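Long-range contact in cysteine-rich repeat secretory protein 2 (Arabidopsis thaliana, PDB 6GRE), which regulates cell-to-cell trafficking by restricting plasmodesmatal permeability through callose deposition and supports innate immunity, its tandem DUF26 ectodomain forming this chain: residues N7-V12 with L120-C125. Residues are numbered along the deposited sequence; the frame is centred on the assembly and turned at random. Where two conformers were deposited one is given.
Sequences NYIYAV and LILNKC. With EDO (1,2-ethanediol), chain J.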
loop_
_atom_site.group_PDB
_atom_site.type_symbol
_atom_site.label_atom_id
_atom_site.label_comp_id
_atom_site.label_asym_id
_atom_site.label_seq_id
_atom_site.Cartn_x
_atom_site.Cartn_y
_atom_site.Cartn_z
ATOM N N ASN A 7 13.083 6.710 -3.445
ATOM C CA ASN A 7 12.876 5.854 -2.231
ATOM C C ASN A 7 11.376 5.641 -1.965
ATOM O O ASN A 7 10.987 5.275 -0.855
ATOM C CB ASN A 7 13.518 6.453 -0.977
ATOM C CG ASN A 7 14.902 7.016 -1.221
ATOM O OD1 ASN A 7 15.068 7.920 -2.041
ATOM N ND2 ASN A 7 15.894 6.499 -0.510
ATOM N N TYR A 8 10.535 5.894 -2.967
ATOM C CA TYR A 8 9.107 5.644 -2.851
ATOM C C TYR A 8 8.529 5.332 -4.233
ATOM O O TYR A 8 9.129 5.599 -5.267
ATOM C CB TYR A 8 8.403 6.834 -2.208
ATOM C CG TYR A 8 8.295 8.055 -3.081
ATOM C CD1 TYR A 8 9.371 8.924 -3.234
ATOM C CD2 TYR A 8 7.122 8.358 -3.737
ATOM C CE1 TYR A 8 9.270 10.055 -4.028
ATOM C CE2 TYR A 8 7.002 9.476 -4.538
ATOM C CZ TYR A 8 8.084 10.330 -4.682
ATOM O OH TYR A 8 7.959 11.434 -5.466
ATOM N N ILE A 9 7.322 4.780 -4.245
ATOM C CA ILE A 9 6.678 4.405 -5.495
ATOM C C ILE A 9 5.701 5.489 -5.934
ATOM O O ILE A 9 5.738 5.905 -7.066
ATOM C CB ILE A 9 5.992 3.035 -5.349
ATOM C CG1 ILE A 9 7.022 1.982 -4.943
ATOM C CG2 ILE A 9 5.223 2.646 -6.608
ATOM C CD1 ILE A 9 6.464 0.597 -4.725
ATOM N N TYR A 10 4.816 5.944 -5.037
ATOM C CA TYR A 10 3.946 7.044 -5.352
ATOM C C TYR A 10 3.542 7.724 -4.049
ATOM O O TYR A 10 3.635 7.136 -2.971
ATOM C CB TYR A 10 2.709 6.625 -6.152
ATOM C CG TYR A 10 1.769 5.681 -5.451
ATOM C CD1 TYR A 10 0.902 6.147 -4.484
ATOM C CD2 TYR A 10 1.780 4.336 -5.725
ATOM C CE1 TYR A 10 0.025 5.301 -3.825
ATOM C CE2 TYR A 10 0.878 3.479 -5.115
ATOM C CZ TYR A 10 0.006 3.960 -4.163
ATOM O OH TYR A 10 -0.864 3.112 -3.524
ATOM N N ALA A 11 3.179 8.992 -4.195
ATOM C CA ALA A 11 2.595 9.798 -3.150
ATOM C C ALA A 11 1.305 10.423 -3.693
ATOM O O ALA A 11 1.260 10.973 -4.805
ATOM C CB ALA A 11 3.581 10.846 -2.693
ATOM N N VAL A 12 0.225 10.343 -2.928
ATOM C CA VAL A 12 -0.982 11.042 -3.244
ATOM C C VAL A 12 -1.245 12.047 -2.122
ATOM O O VAL A 12 -1.345 11.635 -0.958
ATOM C CB VAL A 12 -2.177 10.091 -3.374
ATOM C CG1 VAL A 12 -3.423 10.847 -3.819
ATOM C CG2 VAL A 12 -1.854 8.929 -4.289
ATOM N N LEU A 120 -7.647 2.867 -9.930
ATOM C CA LEU A 120 -6.263 2.765 -10.306
ATOM C C LEU A 120 -5.468 3.987 -9.860
ATOM O O LEU A 120 -5.909 5.139 -10.041
ATOM C CB LEU A 120 -6.168 2.634 -11.821
ATOM C CG LEU A 120 -4.727 2.580 -12.317
ATOM C CD1 LEU A 120 -4.114 1.229 -11.973
ATOM C CD2 LEU A 120 -4.664 2.837 -13.807
ATOM N N ILE A 121 -4.300 3.738 -9.250
ATOM C CA ILE A 121 -3.310 4.744 -9.039
ATOM C C ILE A 121 -2.216 4.611 -10.094
ATOM O O ILE A 121 -1.969 5.548 -10.848
ATOM C CB ILE A 121 -2.761 4.729 -7.613
ATOM C CG1 ILE A 121 -3.896 4.974 -6.619
ATOM C CG2 ILE A 121 -1.624 5.729 -7.474
ATOM C CD1 ILE A 121 -3.505 4.863 -5.182
ATOM N N LEU A 122 -1.540 3.464 -10.165
ATOM C CA LEU A 122 -0.337 3.352 -10.983
ATOM C C LEU A 122 -0.199 1.917 -11.480
ATOM O O LEU A 122 -0.272 0.969 -10.713
ATOM C CB LEU A 122 0.880 3.704 -10.129
ATOM C CG LEU A 122 2.247 3.391 -10.743
ATOM C CD1 LEU A 122 2.503 4.258 -11.959
ATOM C CD2 LEU A 122 3.357 3.624 -9.742
ATOM N N ASN A 123 0.013 1.748 -12.776
ATOM C CA ASN A 123 0.286 0.469 -13.400
ATOM C C ASN A 123 1.460 0.665 -14.352
ATOM O O ASN A 123 1.383 1.479 -15.273
ATOM C CB ASN A 123 -0.961 -0.043 -14.115
ATOM C CG ASN A 123 -0.826 -1.277 -14.973
ATOM O OD1 ASN A 123 -1.665 -1.470 -15.843
ATOM N ND2 ASN A 123 0.183 -2.094 -14.762
ATOM N N LYS A 124 2.548 -0.068 -14.136
ATOM C CA LYS A 124 3.660 -0.052 -15.076
ATOM C C LYS A 124 4.016 -1.491 -15.408
ATOM O O LYS A 124 3.988 -2.369 -14.534
ATOM C CB LYS A 124 4.895 0.649 -14.510
ATOM C CG LYS A 124 6.052 0.778 -15.491
ATOM C CD LYS A 124 7.067 1.809 -15.158
ATOM C CE LYS A 124 8.005 1.997 -16.333
ATOM N NZ LYS A 124 9.204 2.768 -15.927
ATOM N N CYS A 125 4.267 -1.773 -16.680
ATOM C CA CYS A 125 4.713 -3.072 -17.168
ATOM C C CYS A 125 6.171 -3.017 -17.609
ATOM O O CYS A 125 6.644 -1.998 -18.134
ATOM C CB CYS A 125 3.923 -3.544 -18.367
ATOM S SG CYS A 125 2.144 -3.720 -18.071
HETATM C C1 EDO J . 9.181 -1.527 -20.283
HETATM O O1 EDO J . 8.920 -0.698 -19.154
HETATM C C2 EDO J . 8.122 -1.442 -21.353
HETATM O O2 EDO J . 8.528 -2.007 -22.608
#
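Two classic beta bulges of separate sheets meet here, I9-Y10 against I121-L122: the first, at the start of strand 10-13, lies opposite the single residue Q99, and the second, within strand 120-125, opposite Y201. The I121 methyl CG2 sits over the centre of the Y10 ring, 3.8 Å from the centroid and 4° off the ring normal, which is the evidence for a CH-pi contact. With chi1 at 63°, Y10 CG is tucked over its own backbone, and chi2 of 77° turns the ring face to I121. The longer branch of I121 reaches the phenol end of the ring, with CD1 3.6 Å from Y10 OH; V12 CG2 touches that same CD1 more loosely, at 4.5 Å. Farther along, I9 CG2 meets L122 CD2 at 3.8 Å, the I9 and L122 side chains lying roughly perpendicular. No hydrogen bond links the segments, and the axes of strands 10-12 and 120-125, nearly antiparallel, come no closer than 8.8 Å, so between these two segments the contact is made by side chains alone. F97 packs edge-to-face with Y10. V12 and I121 also line the pocket holding 2-(2-ethoxyethoxy)ethanol. The arrangement is an apolar interface between edge strands of the two antiparallel five-stranded sheets in a tandem DUF26 (Gnk2-homologous) ectodomain.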